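Local coordinates for nitrite oxidoreductase subunit B (Kuenenia stuttgartiensis, PDB 7B04), which probably relays electrons through its chain of iron-sulfur clusters as the beta subunit of a nitrite-oxidising complex in an anammox bacterium, at residues V63-Y68 with R166-L171; C218-P223 with F297-N302; I266-F271 with S343-T348. One frame throughout, in Å; residues are numbered along the deposited sequence.

Contact 1: residues V63-Y68 with R166-L171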
loop_
_atom_site.group_PDB
_atom_site.type_symbol
_atom_site.label_atom_id
_atom_site.label_comp_id
_atom_site.label_asym_id
_atom_site.label_seq_id
_atom_site.Cartn_x
_atom_site.Cartn_y
_atom_site.Cartn_z
ATOM N N VAL A 63 -4.966 6.472 9.120
ATOM C CA VAL A 63 -5.983 5.402 9.267
ATOM C C VAL A 63 -5.309 4.350 10.132
ATOM O O VAL A 63 -4.246 3.930 9.801
ATOM C CB VAL A 63 -6.428 4.842 7.915
ATOM C CG1 VAL A 63 -7.506 3.811 8.084
ATOM C CG2 VAL A 63 -6.920 5.950 7.037
ATOM N N GLU A 64 -5.955 3.985 11.218
ATOM C CA GLU A 64 -5.394 3.092 12.221
ATOM C C GLU A 64 -6.277 1.861 12.376
ATOM O O GLU A 64 -7.504 1.923 12.239
ATOM C CB GLU A 64 -5.231 3.798 13.567
ATOM C CG GLU A 64 -6.502 4.390 14.122
ATOM C CD GLU A 64 -6.229 5.452 15.159
ATOM O OE1 GLU A 64 -5.088 5.959 15.208
ATOM O OE2 GLU A 64 -7.152 5.772 15.934
ATOM N N THR A 65 -5.626 0.736 12.649
ATOM C CA THR A 65 -6.295 -0.552 12.812
ATOM C C THR A 65 -6.746 -0.707 14.261
ATOM O O THR A 65 -5.926 -0.928 15.158
ATOM C CB THR A 65 -5.362 -1.694 12.416
ATOM O OG1 THR A 65 -5.193 -1.707 10.993
ATOM C CG2 THR A 65 -5.930 -3.022 12.875
ATOM N N LYS A 66 -8.050 -0.587 14.492
ATOM C CA LYS A 66 -8.588 -0.761 15.830
ATOM C C LYS A 66 -8.758 -2.249 16.133
ATOM O O LYS A 66 -9.001 -3.050 15.225
ATOM C CB LYS A 66 -9.930 -0.046 15.959
ATOM C CG LYS A 66 -9.853 1.467 15.813
ATOM C CD LYS A 66 -9.280 2.120 17.060
ATOM C CE LYS A 66 -7.844 2.555 16.838
ATOM N NZ LYS A 66 -7.257 3.225 18.030
ATOM N N PRO A 67 -8.649 -2.652 17.410
ATOM C CA PRO A 67 -8.562 -1.818 18.615
ATOM C C PRO A 67 -7.142 -1.507 19.096
ATOM O O PRO A 67 -6.962 -0.555 19.856
ATOM C CB PRO A 67 -9.292 -2.666 19.653
ATOM C CG PRO A 67 -8.951 -4.070 19.256
ATOM C CD PRO A 67 -8.807 -4.078 17.751
ATOM N N TYR A 68 -6.152 -2.288 18.662
ATOM C CA TYR A 68 -4.799 -2.151 19.192
ATOM C C TYR A 68 -4.012 -1.005 18.568
ATOM O O TYR A 68 -3.059 -0.519 19.189
ATOM C CB TYR A 68 -4.024 -3.456 18.999
ATOM C CG TYR A 68 -4.512 -4.601 19.859
ATOM C CD1 TYR A 68 -4.262 -4.625 21.224
ATOM C CD2 TYR A 68 -5.219 -5.658 19.303
ATOM C CE1 TYR A 68 -4.705 -5.669 22.014
ATOM C CE2 TYR A 68 -5.666 -6.707 20.083
ATOM C CZ TYR A 68 -5.406 -6.708 21.438
ATOM O OH TYR A 68 -5.851 -7.753 22.214
ATOM N N ARG A 166 -12.856 -13.113 16.263
ATOM C CA ARG A 166 -11.574 -12.527 15.895
ATOM C C ARG A 166 -11.858 -11.347 14.974
ATOM O O ARG A 166 -12.401 -11.532 13.880
ATOM C CB ARG A 166 -10.679 -13.562 15.211
ATOM C CG ARG A 166 -9.214 -13.169 15.081
ATOM C CD ARG A 166 -8.395 -14.344 14.565
ATOM N NE ARG A 166 -8.377 -15.456 15.510
ATOM C CZ ARG A 166 -7.830 -16.642 15.261
ATOM N NH1 ARG A 166 -7.292 -16.889 14.075
ATOM N NH2 ARG A 166 -7.854 -17.593 16.185
ATOM N N TRP A 167 -11.493 -10.141 15.407
ATOM C CA TRP A 167 -11.979 -8.954 14.721
ATOM C C TRP A 167 -10.970 -7.819 14.791
ATOM O O TRP A 167 -10.124 -7.757 15.686
ATOM C CB TRP A 167 -13.305 -8.482 15.326
ATOM C CG TRP A 167 -13.156 -8.007 16.744
ATOM C CD1 TRP A 167 -13.225 -8.769 17.873
ATOM C CD2 TRP A 167 -12.895 -6.667 17.181
ATOM N NE1 TRP A 167 -13.031 -7.987 18.986
ATOM C CE2 TRP A 167 -12.826 -6.692 18.588
ATOM C CE3 TRP A 167 -12.718 -5.447 16.519
ATOM C CZ2 TRP A 167 -12.588 -5.547 19.345
ATOM C CZ3 TRP A 167 -12.482 -4.312 17.273
ATOM C CH2 TRP A 167 -12.419 -4.369 18.670
ATOM N N PHE A 168 -11.091 -6.915 13.822
ATOM C CA PHE A 168 -10.389 -5.640 13.773
ATOM C C PHE A 168 -11.013 -4.807 12.664
ATOM O O PHE A 168 -11.505 -5.351 11.671
ATOM C CB PHE A 168 -8.879 -5.814 13.541
ATOM C CG PHE A 168 -8.505 -6.130 12.118
ATOM C CD1 PHE A 168 -7.960 -5.157 11.298
ATOM C CD2 PHE A 168 -8.675 -7.404 11.608
ATOM C CE1 PHE A 168 -7.596 -5.444 9.998
ATOM C CE2 PHE A 168 -8.321 -7.697 10.302
ATOM C CZ PHE A 168 -7.784 -6.714 9.496
ATOM N N PHE A 169 -11.003 -3.488 12.847
ATOM C CA PHE A 169 -11.560 -2.574 11.861
ATOM C C PHE A 169 -10.672 -1.342 11.784
ATOM O O PHE A 169 -9.734 -1.173 12.568
ATOM C CB PHE A 169 -13.015 -2.191 12.186
ATOM C CG PHE A 169 -13.170 -1.330 13.410
ATOM C CD1 PHE A 169 -13.297 -1.902 14.665
ATOM C CD2 PHE A 169 -13.211 0.053 13.304
ATOM C CE1 PHE A 169 -13.446 -1.115 15.792
ATOM C CE2 PHE A 169 -13.359 0.846 14.428
ATOM C CZ PHE A 169 -13.478 0.260 15.673
ATOM N N TYR A 170 -10.979 -0.474 10.826
ATOM C CA TYR A 170 -10.124 0.653 10.481
ATOM C C TYR A 170 -10.792 1.957 10.892
ATOM O O TYR A 170 -11.981 2.161 10.627
ATOM C CB TYR A 170 -9.814 0.660 8.983
ATOM C CG TYR A 170 -9.094 -0.580 8.510
ATOM C CD1 TYR A 170 -7.953 -1.032 9.159
ATOM C CD2 TYR A 170 -9.554 -1.300 7.415
ATOM C CE1 TYR A 170 -7.290 -2.165 8.733
ATOM C CE2 TYR A 170 -8.896 -2.436 6.979
ATOM C CZ TYR A 170 -7.764 -2.863 7.643
ATOM O OH TYR A 170 -7.101 -3.988 7.219
ATOM N N LEU A 171 -10.027 2.834 11.536
ATOM C CA LEU A 171 -10.507 4.144 11.953
ATOM C C LEU A 171 -9.717 5.213 11.213
ATOM O O LEU A 171 -8.488 5.270 11.321
ATOM C CB LEU A 171 -10.368 4.321 13.467
ATOM C CG LEU A 171 -10.966 5.589 14.076
ATOM C CD1 LEU A 171 -12.448 5.698 13.754
ATOM C CD2 LEU A 171 -10.736 5.597 15.578
#
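K66 lies over one face of the F169 ring: its CB is 3.7 Å from the ring centroid and 17° off the normal, a CH-pi contact displaced toward the rim. F169 presents that face to the lysine because its CG stands between the backbone N and the carbonyl carbon (chi1 69°). K66 bends at chi2 and chi3: its CG passes 3.7 Å from L171 CB while NZ turns back to E64 OE2 in a salt bridge whose hydrogen bond is weak; NZ also salt-bridges D76 and hydrogen-bonds the carbonyl of G69. E64 and L171 run side by side, OE2 3.6 Å from CD2, and R173 and W75 hold the same carboxylate. With an alanine at F169, K66 CB would probably lose the ring face it packs on, leaving a gap there.

These residues share one face of a two-stranded antiparallel sheet, 62-66 with 169-173. E64 and L171 form a hydrogen-bonded pair, both bonds 2.8 Å from N to O, that from E64 N close to straight at 167°. T65 and Y170, a non-hydrogen-bonded pair, occupy the opposite face; T65 OG1 meets the Y170 ring at its edge, and D147 bonds both hydroxyls. Toward one end of the sheet V63 packs its CG1 4.0 Å from Y170 CB beside a [4Fe-4S] cluster; just past the other, P67, after a cis peptide, sets CG 3.5 Å from W167 CH2.

Contact 2: residues C218-P223 with F297-N302; sequences CPYKKP and FGTEPN. With SF4 (iron/sulfur cluster), chain Z.
F297 fits its ring into the angle formed by P219 and Y220, so that one aromatic plate is met in two different ways. P219 CB lies over a face of the F297 ring, 3.9 Å from the centroid and 27° off the normal, a CH-pi contact offset toward the rim. The same ring turns its CD2 edge to the face of Y220: the centroids are 5.3 Å apart and the planes meet at 68°, an edge-to-face pair. With CG anti to its carbonyl carbon (chi1 -57°), Y220 extends from the backbone as a flat partition, F297 on one side, P301 CG and sulfide S4 of the cluster on the other.

The partition belongs to a ferredoxin-type cluster loop. C218 is followed at once by P219, the Cys-Pro step familiar from bacterial ferredoxins, and a type I turn runs from C218 to K221. C218 SG binds FE1 at 2.3 Å; C175, C178 and C183 complete the ligands of this [4Fe-4S] cluster. Y220 CD2 comes within 3.6 Å of S4, and P223 packs its CD 3.5 Å from S2, so an aromatic ring lies against S4 and a proline against S2.

T299 fills the notch between P219 and Y220 with both of its branches: CG2 rests 3.9 Å from P219 CG, while OG1 comes to the edge of the Y220 ring, 3.4 Å from CE2. P301 crosses Y220 at about a right angle, its CG beside the phenol oxygen. That hydroxyl is not left to carbon neighbours, for it hydrogen-bonds to the carbonyls of L293 and Y294.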
loop_
_atom_site.group_PDB
_atom_site.type_symbol
_atom_site.label_atom_id
_atom_site.label_comp_id
_atom_site.label_asym_id
_atom_site.label_seq_id
_atom_site.Cartn_x
_atom_site.Cartn_y
_atom_site.Cartn_z
ATOM N N CYS A 218 -5.528 18.504 23.417
ATOM C CA CYS A 218 -6.366 17.929 22.367
ATOM C C CYS A 218 -6.475 16.422 22.559
ATOM O O CYS A 218 -5.458 15.721 22.476
ATOM C CB CYS A 218 -5.814 18.234 20.982
ATOM S SG CYS A 218 -6.720 17.396 19.653
ATOM N N PRO A 219 -7.668 15.881 22.822
ATOM C CA PRO A 219 -7.773 14.437 23.078
ATOM C C PRO A 219 -7.509 13.583 21.852
ATOM O O PRO A 219 -7.216 12.390 22.002
ATOM C CB PRO A 219 -9.216 14.276 23.571
ATOM C CG PRO A 219 -9.952 15.405 22.927
ATOM C CD PRO A 219 -8.979 16.552 22.860
ATOM N N TYR A 220 -7.599 14.149 20.648
ATOM C CA TYR A 220 -7.377 13.409 19.414
ATOM C C TYR A 220 -5.955 13.536 18.884
ATOM O O TYR A 220 -5.617 12.865 17.902
ATOM C CB TYR A 220 -8.383 13.864 18.348
ATOM C CG TYR A 220 -9.814 13.704 18.805
ATOM C CD1 TYR A 220 -10.436 12.463 18.770
ATOM C CD2 TYR A 220 -10.533 14.785 19.298
ATOM C CE1 TYR A 220 -11.740 12.307 19.197
ATOM C CE2 TYR A 220 -11.838 14.637 19.729
ATOM C CZ TYR A 220 -12.436 13.395 19.674
ATOM O OH TYR A 220 -13.732 13.238 20.103
ATOM N N LYS A 221 -5.128 14.384 19.499
ATOM C CA LYS A 221 -3.692 14.459 19.215
ATOM C C LYS A 221 -3.412 14.849 17.765
ATOM O O LYS A 221 -2.469 14.359 17.142
ATOM C CB LYS A 221 -2.998 13.142 19.568
ATOM C CG LYS A 221 -3.244 12.693 20.992
ATOM C CD LYS A 221 -2.753 13.745 21.971
ATOM C CE LYS A 221 -3.209 13.447 23.385
ATOM N NZ LYS A 221 -2.738 14.486 24.340
ATOM N N LYS A 222 -4.242 15.730 17.222
ATOM C CA LYS A 222 -4.023 16.269 15.885
ATOM C C LYS A 222 -3.019 17.424 15.842
ATOM O O LYS A 222 -2.205 17.475 14.910
ATOM C CB LYS A 222 -5.357 16.694 15.271
ATOM C CG LYS A 222 -6.267 15.517 14.931
ATOM C CD LYS A 222 -5.714 14.697 13.769
ATOM C CE LYS A 222 -5.140 13.363 14.235
ATOM N NZ LYS A 222 -4.646 12.536 13.099
ATOM N N PRO A 223 -3.032 18.374 16.785
ATOM C CA PRO A 223 -2.006 19.428 16.755
ATOM C C PRO A 223 -0.629 18.844 17.022
ATOM O O PRO A 223 -0.427 18.107 17.990
ATOM C CB PRO A 223 -2.437 20.390 17.871
ATOM C CG PRO A 223 -3.852 20.066 18.140
ATOM C CD PRO A 223 -3.984 18.605 17.884
ATOM N N PHE A 297 -15.287 12.699 25.065
ATOM C CA PHE A 297 -14.329 13.776 25.284
ATOM C C PHE A 297 -15.003 15.138 25.427
ATOM O O PHE A 297 -14.508 15.998 26.169
ATOM C CB PHE A 297 -13.306 13.777 24.153
ATOM C CG PHE A 297 -12.467 12.521 24.102
ATOM C CD1 PHE A 297 -12.293 11.741 25.235
ATOM C CD2 PHE A 297 -11.865 12.118 22.924
ATOM C CE1 PHE A 297 -11.528 10.593 25.195
ATOM C CE2 PHE A 297 -11.094 10.970 22.875
ATOM C CZ PHE A 297 -10.929 10.204 24.017
ATOM N N GLY A 298 -16.117 15.358 24.736
ATOM C CA GLY A 298 -16.852 16.594 24.884
ATOM C C GLY A 298 -16.466 17.703 23.933
ATOM O O GLY A 298 -16.724 18.872 24.231
ATOM N N THR A 299 -15.815 17.394 22.819
ATOM C CA THR A 299 -15.438 18.444 21.885
ATOM C C THR A 299 -16.462 18.660 20.777
ATOM O O THR A 299 -16.381 19.674 20.078
ATOM C CB THR A 299 -14.074 18.138 21.263
ATOM O OG1 THR A 299 -14.205 17.075 20.312
ATOM C CG2 THR A 299 -13.073 17.738 22.335
ATOM N N GLU A 300 -17.447 17.766 20.640
ATOM C CA GLU A 300 -18.353 17.716 19.497
ATOM C C GLU A 300 -17.569 17.563 18.197
ATOM O O GLU A 300 -17.465 18.522 17.417
ATOM C CB GLU A 300 -19.253 18.954 19.433
ATOM C CG GLU A 300 -20.607 18.684 18.782
ATOM C CD GLU A 300 -21.617 19.791 19.010
ATOM O OE1 GLU A 300 -22.198 19.845 20.113
ATOM O OE2 GLU A 300 -21.846 20.591 18.078
ATOM N N PRO A 301 -16.993 16.388 17.940
ATOM C CA PRO A 301 -16.360 16.145 16.642
ATOM C C PRO A 301 -17.371 16.262 15.514
ATOM O O PRO A 301 -18.578 16.097 15.703
ATOM C CB PRO A 301 -15.828 14.711 16.757
ATOM C CG PRO A 301 -15.841 14.404 18.209
ATOM C CD PRO A 301 -16.961 15.193 18.796
ATOM N N ASN A 302 -16.862 16.545 14.316
ATOM C CA ASN A 302 -17.729 16.705 13.156
ATOM C C ASN A 302 -17.307 15.797 12.007
ATOM O O ASN A 302 -17.599 16.094 10.847
ATOM C CB ASN A 302 -17.764 18.169 12.720
ATOM C CG ASN A 302 -18.413 19.058 13.763
ATOM O OD1 ASN A 302 -19.549 18.824 14.174
ATOM N ND2 ASN A 302 -17.686 20.074 14.210
HETATM FE FE1 SF4 Z . -8.274 18.322 18.280
HETATM FE FE2 SF4 Z . -10.861 19.119 17.882
HETATM FE FE3 SF4 Z . -9.068 19.213 15.815
HETATM FE FE4 SF4 Z . -8.844 20.971 17.904
HETATM S S1 SF4 Z . -10.559 20.831 16.405
HETATM S S2 SF4 Z . -7.162 19.784 16.930
HETATM S S3 SF4 Z . -9.517 19.659 19.645
HETATM S S4 SF4 Z . -9.810 17.349 16.902
#

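Contact 3: residues I266-F271 with S343-T348; sequences IRLQGF and SLFRMT. With SF4 (iron/sulfur cluster), chain B.
L268 overlaps the F345 ring, with CB over one face at 3.7 Å from the centroid and 25° off the normal, a CH-pi contact displaced toward the CD1-CE1 side. Its branch CD2 follows the same rim, 3.5 Å from F345 CE1. The two side chains cross at about a right angle. F345 CD2, across the ring from CE1, comes 3.6 Å from I266 O, so F345 reaches from L268 back to the residue that precedes the strand.

F345 and R346 are the central residues of a type II turn from L344 to M347, which sends their side chains to different parts of the strand. R346, with CG anti to its carbonyl carbon (chi1 -69°) and the chain bent at chi2 and chi3, brings NH2 back to R267 O at 2.9 Å. The oxygen lies near the guanidinium plane, at its edge, but the N-H...O angle of 124° makes the bond weak. The firmer partners of this guanidinium are E255, which forms a salt bridge, and Y93 of subunit A.

R267 projects from the strand away from the turn, toward the [4Fe-4S] cluster, where NH1 is 3.5 Å from S1; I266 CD1 reaches the same sulfide at 3.5 Å. A cation-pi contact with F30 also engages R267.

In the fold, strand 267-272 is an edge strand, within this chain, of a mixed sheet and pairs antiparallel with 25-31. Helix 279-286 touches both L268 and F345, helix 257-260 packs on R267 through M259, and L344 leans on V391 of strand 389-394.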
loop_
_atom_site.group_PDB
_atom_site.type_symbol
_atom_site.label_atom_id
_atom_site.label_comp_id
_atom_site.label_asym_id
_atom_site.label_seq_id
_atom_site.Cartn_x
_atom_site.Cartn_y
_atom_site.Cartn_z
ATOM N N ILE A 266 -15.637 5.621 0.744
ATOM C CA ILE A 266 -16.224 5.561 2.079
ATOM C C ILE A 266 -16.571 6.926 2.671
ATOM O O ILE A 266 -17.410 6.991 3.583
ATOM C CB ILE A 266 -15.291 4.805 3.051
ATOM C CG1 ILE A 266 -14.273 5.755 3.679
ATOM C CG2 ILE A 266 -14.557 3.694 2.339
ATOM C CD1 ILE A 266 -13.660 5.229 4.954
ATOM N N ARG A 267 -15.966 8.009 2.190
ATOM C CA ARG A 267 -16.103 9.316 2.821
ATOM C C ARG A 267 -16.782 10.293 1.872
ATOM O O ARG A 267 -16.426 10.375 0.691
ATOM C CB ARG A 267 -14.760 9.865 3.303
ATOM C CG ARG A 267 -13.686 9.845 2.288
ATOM C CD ARG A 267 -12.384 10.416 2.814
ATOM N NE ARG A 267 -11.877 9.779 4.023
ATOM C CZ ARG A 267 -10.713 10.095 4.583
ATOM N NH1 ARG A 267 -10.308 9.477 5.683
ATOM N NH2 ARG A 267 -9.953 11.037 4.040
ATOM N N LEU A 268 -17.758 11.025 2.398
ATOM C CA LEU A 268 -18.423 12.121 1.704
ATOM C C LEU A 268 -18.281 13.367 2.563
ATOM O O LEU A 268 -18.648 13.354 3.742
ATOM C CB LEU A 268 -19.898 11.805 1.452
ATOM C CG LEU A 268 -20.703 12.860 0.691
ATOM C CD1 LEU A 268 -20.399 12.794 -0.795
ATOM C CD2 LEU A 268 -22.193 12.691 0.951
ATOM N N GLN A 269 -17.743 14.434 1.981
ATOM C CA GLN A 269 -17.467 15.663 2.711
ATOM C C GLN A 269 -18.401 16.771 2.250
ATOM O O GLN A 269 -18.618 16.952 1.047
ATOM C CB GLN A 269 -16.014 16.094 2.509
ATOM C CG GLN A 269 -15.568 17.204 3.435
ATOM C CD GLN A 269 -15.460 18.538 2.725
ATOM O OE1 GLN A 269 -14.503 18.789 1.995
ATOM N NE2 GLN A 269 -16.436 19.410 2.953
ATOM N N GLY A 270 -18.942 17.511 3.214
ATOM C CA GLY A 270 -19.842 18.613 2.945
ATOM C C GLY A 270 -19.964 19.544 4.133
ATOM O O GLY A 270 -18.966 19.852 4.790
ATOM N N PHE A 271 -21.180 20.007 4.416
ATOM C CA PHE A 271 -21.428 20.846 5.577
ATOM C C PHE A 271 -22.685 20.376 6.294
ATOM O O PHE A 271 -23.610 19.841 5.675
ATOM C CB PHE A 271 -21.571 22.320 5.183
ATOM C CG PHE A 271 -20.366 22.874 4.485
ATOM C CD1 PHE A 271 -19.234 23.225 5.201
ATOM C CD2 PHE A 271 -20.361 23.038 3.111
ATOM C CE1 PHE A 271 -18.121 23.735 4.559
ATOM C CE2 PHE A 271 -19.254 23.548 2.463
ATOM C CZ PHE A 271 -18.132 23.897 3.187
ATOM N N SER A 343 -24.481 5.536 -2.847
ATOM C CA SER A 343 -23.956 5.511 -4.206
ATOM C C SER A 343 -23.525 6.887 -4.694
ATOM O O SER A 343 -23.076 7.006 -5.839
ATOM C CB SER A 343 -24.997 4.923 -5.159
ATOM O OG SER A 343 -25.278 3.573 -4.832
ATOM N N LEU A 344 -23.661 7.920 -3.865
ATOM C CA LEU A 344 -23.195 9.260 -4.189
ATOM C C LEU A 344 -21.779 9.524 -3.694
ATOM O O LEU A 344 -21.168 10.516 -4.105
ATOM C CB LEU A 344 -24.155 10.299 -3.596
ATOM C CG LEU A 344 -24.029 11.763 -4.019
ATOM C CD1 LEU A 344 -24.369 11.926 -5.490
ATOM C CD2 LEU A 344 -24.919 12.644 -3.157
ATOM N N PHE A 345 -21.242 8.655 -2.839
ATOM C CA PHE A 345 -19.930 8.884 -2.250
ATOM C C PHE A 345 -18.842 8.808 -3.314
ATOM O O PHE A 345 -18.795 7.859 -4.104
ATOM C CB PHE A 345 -19.649 7.857 -1.151
ATOM C CG PHE A 345 -20.422 8.083 0.122
ATOM C CD1 PHE A 345 -21.472 8.985 0.175
ATOM C CD2 PHE A 345 -20.091 7.383 1.271
ATOM C CE1 PHE A 345 -22.177 9.182 1.349
ATOM C CE2 PHE A 345 -20.790 7.578 2.446
ATOM C CZ PHE A 345 -21.834 8.478 2.486
ATOM N N ARG A 346 -17.965 9.813 -3.325
ATOM C CA ARG A 346 -16.773 9.829 -4.173
ATOM C C ARG A 346 -17.114 9.645 -5.650
ATOM O O ARG A 346 -16.419 8.938 -6.383
ATOM C CB ARG A 346 -15.759 8.776 -3.718
ATOM C CG ARG A 346 -15.111 9.082 -2.379
ATOM C CD ARG A 346 -13.863 9.944 -2.537
ATOM N NE ARG A 346 -14.143 11.247 -3.138
ATOM C CZ ARG A 346 -14.761 12.248 -2.517
ATOM N NH1 ARG A 346 -14.969 13.393 -3.153
ATOM N NH2 ARG A 346 -15.169 12.110 -1.262
ATOM N N MET A 347 -18.192 10.288 -6.093
ATOM C CA MET A 347 -18.507 10.339 -7.513
ATOM C C MET A 347 -17.986 11.602 -8.179
ATOM O O MET A 347 -17.772 11.602 -9.397
ATOM C CB MET A 347 -20.022 10.224 -7.728
ATOM C CG MET A 347 -20.603 8.897 -7.264
ATOM S SD MET A 347 -19.836 7.500 -8.107
ATOM C CE MET A 347 -20.251 6.149 -7.007
ATOM N N THR A 348 -17.775 12.667 -7.409
ATOM C CA THR A 348 -17.191 13.903 -7.904
ATOM C C THR A 348 -16.310 14.491 -6.812
ATOM O O THR A 348 -16.397 14.105 -5.643
ATOM C CB THR A 348 -18.264 14.919 -8.321
ATOM O OG1 THR A 348 -17.638 16.079 -8.883
ATOM C CG2 THR A 348 -19.101 15.333 -7.118
HETATM FE FE1 SF4 B . -8.406 4.025 1.815
HETATM FE FE2 SF4 B . -8.298 6.242 3.418
HETATM FE FE3 SF4 B . -9.911 4.136 4.098
HETATM FE FE4 SF4 B . -10.552 5.717 1.957
HETATM S S1 SF4 B . -10.457 6.350 4.145
HETATM S S2 SF4 B . -10.599 3.439 2.039
HETATM S S3 SF4 B . -8.475 6.203 1.147
HETATM S S4 SF4 B . -7.634 4.128 3.957
#

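How the contacts relate
Contacts 1 and 3 border the same [4Fe-4S] cluster, V63 belonging to its pocket along with I266 and R267; their centres are 23 Å apart, but their nearest atoms are only about 5 Å apart. Contact 2 lines part of a different [4Fe-4S] cluster; the centre of contact 2 is 19 Å from that of contact 1 and 23 Å from that of contact 3. R173 joins contacts 1 and 2, meeting the carboxylate of E64 and the carbonyl of Y220, and W75 likewise touches both residues. Contacts 2 and 3 lie on opposite sides of the chain's centre with segments alternating in sequence, whereas contact 1 closes before either opens. Subunit A reaches contacts 1 and 3.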